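Local coordinates for protein oxalate biosynthetic component 1 (Burkholderia thailandensis, PDB 5IKY) that is a bifunctional enzyme of quorum sensing-dependent oxalogenesis, combining an oxalate-producing serine hydrolase activity with an additional lyase activity, at residues A[675-680]-A[734-739]; A[615-620]-A[633-638]; A[721-726]-A[851-856]. One frame throughout, in Å; residues are numbered along the deposited sequence.

Contact 1: A[675-680]-A[734-739]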
loop_
_atom_site.group_PDB
_atom_site.type_symbol
_atom_site.label_atom_id
_atom_site.label_comp_id
_atom_site.label_asym_id
_atom_site.label_seq_id
_atom_site.Cartn_x
_atom_site.Cartn_y
_atom_site.Cartn_z
ATOM N N ARG A 675 -4.614 -38.574 -2.711
ATOM C CA ARG A 675 -4.922 -39.556 -3.745
ATOM C C ARG A 675 -5.205 -38.869 -5.077
ATOM O O ARG A 675 -5.706 -37.744 -5.110
ATOM C CB ARG A 675 -6.113 -40.421 -3.326
ATOM N N VAL A 676 -4.877 -39.551 -6.169
ATOM C CA VAL A 676 -4.971 -38.968 -7.502
ATOM C C VAL A 676 -6.413 -38.638 -7.893
ATOM O O VAL A 676 -6.669 -37.612 -8.521
ATOM C CB VAL A 676 -4.354 -39.905 -8.563
ATOM C CG1 VAL A 676 -4.519 -39.327 -9.962
ATOM C CG2 VAL A 676 -2.882 -40.146 -8.257
ATOM N N ASP A 677 -7.359 -39.490 -7.508
ATOM C CA ASP A 677 -8.753 -39.260 -7.878
ATOM C C ASP A 677 -9.415 -38.247 -6.944
ATOM O O ASP A 677 -10.619 -38.002 -7.028
ATOM C CB ASP A 677 -9.542 -40.574 -7.894
ATOM C CG ASP A 677 -10.083 -40.951 -6.530
ATOM O OD1 ASP A 677 -9.311 -40.925 -5.547
ATOM O OD2 ASP A 677 -11.290 -41.268 -6.441
ATOM N N GLN A 678 -8.620 -37.659 -6.055
ATOM C CA GLN A 678 -9.078 -36.539 -5.241
ATOM C C GLN A 678 -8.503 -35.232 -5.780
ATOM O O GLN A 678 -8.695 -34.168 -5.188
ATOM C CB GLN A 678 -8.689 -36.730 -3.773
ATOM C CG GLN A 678 -9.680 -37.562 -2.972
ATOM C CD GLN A 678 -11.054 -36.918 -2.891
ATOM O OE1 GLN A 678 -11.205 -35.814 -2.368
ATOM N NE2 GLN A 678 -12.063 -37.610 -3.406
ATOM N N PHE A 679 -7.793 -35.322 -6.902
ATOM C CA PHE A 679 -7.268 -34.136 -7.572
ATOM C C PHE A 679 -8.405 -33.299 -8.138
ATOM O O PHE A 679 -9.360 -33.833 -8.703
ATOM C CB PHE A 679 -6.300 -34.512 -8.698
ATOM C CG PHE A 679 -4.927 -34.899 -8.225
ATOM C CD1 PHE A 679 -4.549 -34.711 -6.905
ATOM C CD2 PHE A 679 -4.007 -35.439 -9.110
ATOM C CE1 PHE A 679 -3.281 -35.066 -6.477
ATOM C CE2 PHE A 679 -2.740 -35.794 -8.687
ATOM C CZ PHE A 679 -2.376 -35.606 -7.369
ATOM N N LYS A 680 -8.297 -31.986 -7.983
ATOM C CA LYS A 680 -9.283 -31.070 -8.533
ATOM C C LYS A 680 -9.152 -30.997 -10.050
ATOM O O LYS A 680 -8.052 -30.819 -10.573
ATOM C CB LYS A 680 -9.119 -29.678 -7.921
ATOM C CG LYS A 680 -9.282 -29.642 -6.412
ATOM C CD LYS A 680 -8.858 -28.300 -5.841
ATOM C CE LYS A 680 -9.022 -28.271 -4.332
ATOM N NZ LYS A 680 -8.531 -26.994 -3.746
ATOM N N ARG A 734 -16.051 -34.710 -2.869
ATOM C CA ARG A 734 -16.135 -35.113 -1.469
ATOM C C ARG A 734 -16.900 -36.427 -1.316
ATOM O O ARG A 734 -16.663 -37.195 -0.381
ATOM C CB ARG A 734 -16.804 -34.017 -0.636
ATOM C CG ARG A 734 -16.610 -34.176 0.865
ATOM C CD ARG A 734 -17.418 -33.152 1.650
ATOM N NE ARG A 734 -17.009 -33.101 3.051
ATOM C CZ ARG A 734 -17.417 -33.957 3.982
ATOM N NH1 ARG A 734 -18.250 -34.939 3.666
ATOM N NH2 ARG A 734 -16.989 -33.831 5.231
ATOM N N ASP A 735 -17.816 -36.678 -2.246
ATOM C CA ASP A 735 -18.645 -37.877 -2.211
ATOM C C ASP A 735 -17.863 -39.127 -2.613
ATOM O O ASP A 735 -18.327 -40.248 -2.411
ATOM C CB ASP A 735 -19.861 -37.701 -3.122
ATOM C CG ASP A 735 -20.798 -36.613 -2.638
ATOM O OD1 ASP A 735 -20.430 -35.887 -1.689
ATOM O OD2 ASP A 735 -21.902 -36.479 -3.206
ATOM N N ARG A 736 -16.678 -38.929 -3.182
ATOM C CA ARG A 736 -15.826 -40.043 -3.582
ATOM C C ARG A 736 -14.660 -40.226 -2.616
ATOM O O ARG A 736 -13.715 -40.958 -2.905
ATOM C CB ARG A 736 -15.282 -39.835 -4.997
ATOM C CG ARG A 736 -16.331 -39.542 -6.053
ATOM C CD ARG A 736 -15.752 -39.755 -7.441
ATOM N NE ARG A 736 -14.361 -39.316 -7.522
ATOM C CZ ARG A 736 -13.969 -38.148 -8.020
ATOM N NH1 ARG A 736 -14.864 -37.290 -8.493
ATOM N NH2 ARG A 736 -12.681 -37.839 -8.051
ATOM N N SER A 737 -14.724 -39.550 -1.474
ATOM C CA SER A 737 -13.645 -39.623 -0.497
ATOM C C SER A 737 -14.112 -40.256 0.807
ATOM O O SER A 737 -15.307 -40.471 1.013
ATOM C CB SER A 737 -13.078 -38.227 -0.220
ATOM O OG SER A 737 -14.021 -37.420 0.467
ATOM N N ASN A 738 -13.160 -40.555 1.684
ATOM C CA ASN A 738 -13.483 -41.029 3.022
ATOM C C ASN A 738 -13.522 -39.860 3.999
ATOM O O ASN A 738 -12.981 -39.933 5.103
ATOM C CB ASN A 738 -12.480 -42.089 3.485
ATOM C CG ASN A 738 -11.046 -41.604 3.424
ATOM O OD1 ASN A 738 -10.719 -40.687 2.670
ATOM N ND2 ASN A 738 -10.179 -42.220 4.221
ATOM N N ALA A 739 -14.159 -38.775 3.573
ATOM C CA ALA A 739 -14.342 -37.608 4.420
ATOM C C ALA A 739 -15.434 -37.877 5.445
ATOM O O ALA A 739 -16.366 -38.640 5.182
ATOM C CB ALA A 739 -14.682 -36.388 3.583
#

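Contact 2: A[615-620]-A[633-638]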
loop_
_atom_site.group_PDB
_atom_site.type_symbol
_atom_site.label_atom_id
_atom_site.label_comp_id
_atom_site.label_asym_id
_atom_site.label_seq_id
_atom_site.Cartn_x
_atom_site.Cartn_y
_atom_site.Cartn_z
ATOM N N ASP A 615 -10.601 -32.923 3.793
ATOM C CA ASP A 615 -11.618 -33.769 3.174
ATOM C C ASP A 615 -11.065 -34.512 1.958
ATOM O O ASP A 615 -11.587 -35.556 1.569
ATOM C CB ASP A 615 -12.836 -32.935 2.768
ATOM C CG ASP A 615 -13.592 -32.382 3.964
ATOM O OD1 ASP A 615 -13.038 -32.404 5.084
ATOM O OD2 ASP A 615 -14.740 -31.920 3.781
ATOM N N ARG A 616 -10.007 -33.965 1.366
ATOM C CA ARG A 616 -9.376 -34.571 0.199
ATOM C C ARG A 616 -8.293 -35.570 0.598
ATOM O O ARG A 616 -7.802 -36.330 -0.237
ATOM C CB ARG A 616 -8.780 -33.490 -0.707
ATOM C CG ARG A 616 -9.813 -32.594 -1.374
ATOM C CD ARG A 616 -9.155 -31.422 -2.086
ATOM N NE ARG A 616 -8.202 -31.858 -3.103
ATOM C CZ ARG A 616 -7.008 -31.307 -3.289
ATOM N NH1 ARG A 616 -6.614 -30.300 -2.523
ATOM N NH2 ARG A 616 -6.203 -31.766 -4.240
ATOM N N TYR A 617 -7.923 -35.563 1.875
ATOM C CA TYR A 617 -6.870 -36.444 2.373
ATOM C C TYR A 617 -7.433 -37.776 2.863
ATOM O O TYR A 617 -8.414 -37.814 3.605
ATOM C CB TYR A 617 -6.082 -35.757 3.492
ATOM C CG TYR A 617 -5.216 -34.613 3.007
ATOM C CD1 TYR A 617 -5.772 -33.383 2.678
ATOM C CD2 TYR A 617 -3.841 -34.763 2.878
ATOM C CE1 TYR A 617 -4.985 -32.335 2.231
ATOM C CE2 TYR A 617 -3.046 -33.720 2.434
ATOM C CZ TYR A 617 -3.623 -32.509 2.111
ATOM O OH TYR A 617 -2.835 -31.469 1.668
ATOM N N GLU A 618 -6.801 -38.865 2.437
ATOM C CA GLU A 618 -7.256 -40.210 2.774
ATOM C C GLU A 618 -7.099 -40.503 4.263
ATOM O O GLU A 618 -8.037 -40.950 4.924
ATOM C CB GLU A 618 -6.484 -41.247 1.954
ATOM C CG GLU A 618 -6.963 -42.677 2.140
ATOM C CD GLU A 618 -7.982 -43.092 1.095
ATOM O OE1 GLU A 618 -7.620 -43.873 0.190
ATOM O OE2 GLU A 618 -9.142 -42.637 1.178
ATOM N N ASP A 619 -5.903 -40.250 4.786
ATOM C CA ASP A 619 -5.603 -40.519 6.187
ATOM C C ASP A 619 -5.742 -39.258 7.036
ATOM O O ASP A 619 -4.797 -38.847 7.709
ATOM C CB ASP A 619 -4.191 -41.092 6.328
ATOM C CG ASP A 619 -3.964 -42.311 5.452
ATOM O OD1 ASP A 619 -4.954 -42.985 5.093
ATOM O OD2 ASP A 619 -2.793 -42.594 5.118
ATOM N N HIS A 620 -6.923 -38.650 7.001
ATOM C CA HIS A 620 -7.154 -37.400 7.718
ATOM C C HIS A 620 -7.296 -37.612 9.222
ATOM O O HIS A 620 -6.930 -36.743 10.015
ATOM C CB HIS A 620 -8.398 -36.694 7.173
ATOM C CG HIS A 620 -9.625 -37.553 7.150
ATOM N ND1 HIS A 620 -10.571 -37.526 8.152
ATOM C CD2 HIS A 620 -10.067 -38.452 6.239
ATOM C CE1 HIS A 620 -11.539 -38.378 7.864
ATOM N NE2 HIS A 620 -11.258 -38.952 6.708
ATOM N N ALA A 633 0.886 -27.103 -0.223
ATOM C CA ALA A 633 1.720 -26.635 -1.324
ATOM C C ALA A 633 2.333 -27.799 -2.097
ATOM O O ALA A 633 2.474 -27.735 -3.318
ATOM C CB ALA A 633 2.810 -25.716 -0.802
ATOM N N LEU A 634 2.694 -28.859 -1.382
ATOM C CA LEU A 634 3.292 -30.032 -2.007
ATOM C C LEU A 634 2.306 -30.730 -2.934
ATOM O O LEU A 634 2.611 -30.983 -4.101
ATOM C CB LEU A 634 3.796 -31.011 -0.946
ATOM C CG LEU A 634 4.975 -30.529 -0.103
ATOM C CD1 LEU A 634 5.505 -31.655 0.776
ATOM C CD2 LEU A 634 6.069 -29.972 -0.997
ATOM N N ASN A 635 1.125 -31.040 -2.409
ATOM C CA ASN A 635 0.087 -31.688 -3.200
ATOM C C ASN A 635 -0.383 -30.799 -4.345
ATOM O O ASN A 635 -0.755 -31.292 -5.408
ATOM C CB ASN A 635 -1.097 -32.073 -2.315
ATOM C CG ASN A 635 -0.760 -33.187 -1.346
ATOM O OD1 ASN A 635 -0.683 -34.355 -1.728
ATOM N ND2 ASN A 635 -0.560 -32.832 -0.082
ATOM N N PHE A 636 -0.363 -29.489 -4.118
ATOM C CA PHE A 636 -0.698 -28.523 -5.155
ATOM C C PHE A 636 0.236 -28.684 -6.346
ATOM O O PHE A 636 -0.202 -28.689 -7.496
ATOM C CB PHE A 636 -0.620 -27.096 -4.611
ATOM C CG PHE A 636 -0.883 -26.036 -5.642
ATOM C CD1 PHE A 636 -2.179 -25.661 -5.954
ATOM C CD2 PHE A 636 0.166 -25.406 -6.294
ATOM C CE1 PHE A 636 -2.426 -24.684 -6.899
ATOM C CE2 PHE A 636 -0.073 -24.428 -7.241
ATOM C CZ PHE A 636 -1.371 -24.066 -7.543
ATOM N N ALA A 637 1.525 -28.816 -6.053
ATOM C CA ALA A 637 2.531 -29.029 -7.084
ATOM C C ALA A 637 2.277 -30.345 -7.809
ATOM O O ALA A 637 2.328 -30.406 -9.036
ATOM C CB ALA A 637 3.923 -29.012 -6.480
ATOM N N ARG A 638 1.999 -31.394 -7.039
ATOM C CA ARG A 638 1.653 -32.693 -7.604
ATOM C C ARG A 638 0.397 -32.585 -8.461
ATOM O O ARG A 638 0.287 -33.218 -9.510
ATOM C CB ARG A 638 1.435 -33.724 -6.494
ATOM C CG ARG A 638 2.609 -33.883 -5.542
ATOM C CD ARG A 638 2.273 -34.848 -4.411
ATOM N NE ARG A 638 1.886 -36.168 -4.904
ATOM C CZ ARG A 638 0.686 -36.713 -4.731
ATOM N NH1 ARG A 638 -0.258 -36.054 -4.070
ATOM N NH2 ARG A 638 0.426 -37.921 -5.215
#

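Contact 3: A[721-726]-A[851-856]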
loop_
_atom_site.group_PDB
_atom_site.type_symbol
_atom_site.label_atom_id
_atom_site.label_comp_id
_atom_site.label_asym_id
_atom_site.label_seq_id
_atom_site.Cartn_x
_atom_site.Cartn_y
_atom_site.Cartn_z
ATOM N N LEU A 721 -22.401 -16.824 -8.016
ATOM C CA LEU A 721 -22.462 -17.792 -9.104
ATOM C C LEU A 721 -21.200 -18.645 -9.165
ATOM O O LEU A 721 -21.269 -19.853 -9.394
ATOM C CB LEU A 721 -22.676 -17.079 -10.441
ATOM C CG LEU A 721 -24.064 -16.470 -10.638
ATOM C CD1 LEU A 721 -24.111 -15.620 -11.895
ATOM C CD2 LEU A 721 -25.102 -17.573 -10.696
ATOM N N LEU A 722 -20.051 -18.009 -8.963
ATOM C CA LEU A 722 -18.772 -18.710 -8.986
ATOM C C LEU A 722 -18.688 -19.756 -7.879
ATOM O O LEU A 722 -18.264 -20.886 -8.114
ATOM C CB LEU A 722 -17.615 -17.720 -8.857
ATOM C CG LEU A 722 -17.361 -16.837 -10.077
ATOM C CD1 LEU A 722 -16.234 -15.850 -9.806
ATOM C CD2 LEU A 722 -17.052 -17.698 -11.286
ATOM N N TYR A 723 -19.094 -19.374 -6.672
ATOM C CA TYR A 723 -19.083 -20.301 -5.544
ATOM C C TYR A 723 -20.161 -21.368 -5.689
ATOM O O TYR A 723 -20.038 -22.458 -5.136
ATOM C CB TYR A 723 -19.255 -19.551 -4.224
ATOM C CG TYR A 723 -17.949 -19.050 -3.654
ATOM C CD1 TYR A 723 -16.960 -19.943 -3.261
ATOM C CD2 TYR A 723 -17.701 -17.690 -3.510
ATOM C CE1 TYR A 723 -15.760 -19.498 -2.747
ATOM C CE2 TYR A 723 -16.503 -17.234 -2.991
ATOM C CZ TYR A 723 -15.537 -18.145 -2.608
ATOM O OH TYR A 723 -14.342 -17.706 -2.089
ATOM N N HIS A 724 -21.217 -21.048 -6.430
ATOM C CA HIS A 724 -22.260 -22.020 -6.733
ATOM C C HIS A 724 -21.674 -23.191 -7.514
ATOM O O HIS A 724 -21.868 -24.352 -7.154
ATOM C CB HIS A 724 -23.392 -21.364 -7.524
ATOM C CG HIS A 724 -24.569 -22.259 -7.761
ATOM N ND1 HIS A 724 -24.521 -23.351 -8.601
ATOM C CD2 HIS A 724 -25.831 -22.214 -7.276
ATOM C CE1 HIS A 724 -25.701 -23.945 -8.615
ATOM N NE2 HIS A 724 -26.514 -23.274 -7.821
ATOM N N ALA A 725 -20.952 -22.874 -8.585
ATOM C CA ALA A 725 -20.298 -23.893 -9.394
ATOM C C ALA A 725 -19.187 -24.571 -8.602
ATOM O O ALA A 725 -18.946 -25.770 -8.748
ATOM C CB ALA A 725 -19.744 -23.283 -10.673
ATOM N N LEU A 726 -18.516 -23.792 -7.759
ATOM C CA LEU A 726 -17.422 -24.300 -6.940
ATOM C C LEU A 726 -17.952 -25.281 -5.901
ATOM O O LEU A 726 -17.295 -26.269 -5.579
ATOM C CB LEU A 726 -16.678 -23.146 -6.264
ATOM C CG LEU A 726 -15.197 -23.339 -5.929
ATOM C CD1 LEU A 726 -14.507 -21.990 -5.812
ATOM C CD2 LEU A 726 -15.014 -24.134 -4.646
ATOM N N SER A 851 -20.826 -23.678 0.215
ATOM C CA SER A 851 -22.266 -23.556 0.414
ATOM C C SER A 851 -22.589 -22.286 1.194
ATOM O O SER A 851 -23.520 -21.557 0.857
ATOM C CB SER A 851 -22.820 -24.780 1.152
ATOM O OG SER A 851 -22.389 -25.989 0.552
ATOM N N MET A 852 -21.806 -22.030 2.237
ATOM C CA MET A 852 -22.018 -20.866 3.088
ATOM C C MET A 852 -21.567 -19.584 2.397
ATOM O O MET A 852 -22.177 -18.528 2.568
ATOM C CB MET A 852 -21.279 -21.038 4.419
ATOM C CG MET A 852 -21.671 -22.286 5.208
ATOM S SD MET A 852 -23.281 -22.174 6.019
ATOM C CE MET A 852 -24.374 -22.847 4.767
ATOM N N LEU A 853 -20.494 -19.683 1.619
ATOM C CA LEU A 853 -19.984 -18.538 0.877
ATOM C C LEU A 853 -20.982 -18.093 -0.186
ATOM O O LEU A 853 -21.193 -16.897 -0.387
ATOM C CB LEU A 853 -18.633 -18.872 0.241
ATOM C CG LEU A 853 -17.461 -18.918 1.225
ATOM C CD1 LEU A 853 -16.219 -19.495 0.584
ATOM C CD2 LEU A 853 -17.170 -17.534 1.736
ATOM N N HIS A 854 -21.599 -19.056 -0.864
ATOM C CA HIS A 854 -22.629 -18.740 -1.846
ATOM C C HIS A 854 -23.798 -18.027 -1.185
ATOM O O HIS A 854 -24.267 -17.001 -1.674
ATOM C CB HIS A 854 -23.132 -19.999 -2.548
ATOM C CG HIS A 854 -24.405 -19.789 -3.305
ATOM N ND1 HIS A 854 -24.439 -19.218 -4.560
ATOM C CD2 HIS A 854 -25.691 -20.056 -2.978
ATOM C CE1 HIS A 854 -25.692 -19.150 -4.975
ATOM N NE2 HIS A 854 -26.470 -19.651 -4.034
ATOM N N ASN A 855 -24.264 -18.587 -0.074
ATOM C CA ASN A 855 -25.344 -17.993 0.703
ATOM C C ASN A 855 -25.020 -16.557 1.094
ATOM O O ASN A 855 -25.866 -15.666 1.006
ATOM C CB ASN A 855 -25.614 -18.830 1.953
ATOM C CG ASN A 855 -26.701 -18.242 2.820
ATOM O OD1 ASN A 855 -26.428 -17.670 3.876
ATOM N ND2 ASN A 855 -27.943 -18.374 2.378
ATOM N N ARG A 856 -23.776 -16.354 1.515
ATOM C CA ARG A 856 -23.261 -15.043 1.886
ATOM C C ARG A 856 -23.425 -14.028 0.755
ATOM O O ARG A 856 -24.032 -12.972 0.936
ATOM C CB ARG A 856 -21.786 -15.163 2.275
ATOM C CG ARG A 856 -21.413 -14.513 3.591
ATOM C CD ARG A 856 -19.945 -14.768 3.915
ATOM N NE ARG A 856 -19.062 -14.261 2.865
ATOM C CZ ARG A 856 -17.746 -14.446 2.842
ATOM N NH1 ARG A 856 -17.151 -15.128 3.810
ATOM N NH2 ARG A 856 -17.022 -13.951 1.848
#

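Contact 1: A[675-680]-A[734-739]
The first torsion of Gln678 sets CG beside the backbone N (chi1 -85°), and a bend at chi2 (-63°) then brings the carboxamide onto Ser737, with NE2 3.4 Å and CD 3.6 Å from Ser737 CB. The amide therefore packs against the serine methylene, while the polar partner of NE2 is the carbonyl oxygen of Leu733, one residue before the 734-739 segment. The Ser737 hydroxyl serves mainly its own turn, OG donating to Arg734 O at 2.8 Å, with a weak bond to Asp615 O besides. Arg734 O also accepts from the backbone N of Ser737, on the same face of the carbonyl, and the two bonds together fasten the type I turn from Arg734 to Ser737. On the exposed side, the Arg736 and Asp677 side chains run past one another in opposing senses, guanidinium and carboxylate planes 55° apart, and Asp677 OD2 makes only a long salt bridge to Arg736 NE, at 3.8 Å. The modelled approach of Arg736 NH2 to Asp677 O is too short to be reliable. The 3-10 turn of 676-678, in the cap-domain region, lies between helices 629-641 and 682-690; its partner turn leads from helix 715-734 toward strand 747-752.

Contact 2: A[615-620]-A[633-638]
Tyr617 reaches across to helix 629-641 and meets Asn635 with the hydroxyl end of its ring, each side chain reaching out to meet the other. Here the fit is close and buried: Asn635 ND2 lies 3.2 Å from Tyr617 OH and 3.6 Å from Tyr617 CE2, at an oblique approach, with the amide plane almost perpendicular to the ring (89°). Asn635 CG stands beside its own backbone N (chi1 -69°), and with chi2 at -77° ND2 bonds back to the carbonyl oxygen of Pro631 one helical turn earlier. ND2 also donates to Tyr672 O, and OD1 accepts from Val674 N and, weakly, from Arg638 NH1 at 2.9 Å. The amide is thus held at both ends, and its rotation is probably fixed by these bonds to the 672-674 loop. Around this small patch the two segments stay apart, the nearest CA atoms, those of Tyr617 and Asn635, being 10.1 Å apart. On the looser, partly exposed flank, Arg616 NH2 forms a salt bridge to Glu639. Within the cap domain, the contact ties the loop that follows helix 592-602 to helix 629-641, whose Ala633 and Phe636 pack on helix 592-602.

Contact 3: A[721-726]-A[851-856]
The imidazole of His724 presents its edge to the face of the His854 ring, a T-shaped pair with centroids 5.3 Å apart and planes at 77°, while one face of the Tyr723 ring is covered by Leu853. Both interactions belong to an antiparallel helix pair that joins the cap domain, through helix 715-734, to the C-terminal region of the alpha/beta-hydrolase clan, through helix 849-860. The axes of the two six-residue segments approach to 8.3 Å with their directions 159° apart, and Tyr723 and His854 have the nearest CA atoms. In both histidines CG lies opposite the backbone N. The two imidazoles project alongside each other, and His724 CD2 arrives 3.8 Å from His854 CE1, which lies near the plane of the His724 ring. On the other flank of the interface, Leu853 CB sits over the centre of the Tyr723 ring, almost on its normal and 3.9 Å from the centroid, as a CH-pi contact. The leucine then extends toward the hydroxyl end of the ring, and its CD1 packs 3.4 Å from Tyr723 CE1. No hydrogen bond links the two segments, so aromatic and apolar packing carries this part of the interface. Behind it, Leu722, Ala725 and Leu726 rest on helix 682-690, and His724 also touches Ile557 of helix 554-560, which embeds the cap helix between its own domain and the hydrolase. Glu549 touches both histidines. His854 ND1 is hydrogen-bonded just beyond the contact, to the carbonyl oxygen of Ala720 on the facing helix; this same ND1 lies 3.8 Å from His724 CB.

Contact 3 is a buried interface between the cap and hydrolase regions, whereas contacts 1 and 2 lie about 20 Å and 23 Å from it, centre to centre, contact 2 within the cap region and contact 1 where its loops meet the end of helix 715-734. That helix links two of them: its middle packs in contact 3 and its C-terminal end opens into the turn of contact 1. Contacts 1 and 2 adjoin, since Asn738 bonds probably to Glu618 and His620, and the loop 615-620 thus serves both. The chemistry follows place: rings and apolar carbons between helices in contact 3, a buried amide in contact 2, and a buried amide on a serine methylene with a long ion pair at the exposed edge in contact 1.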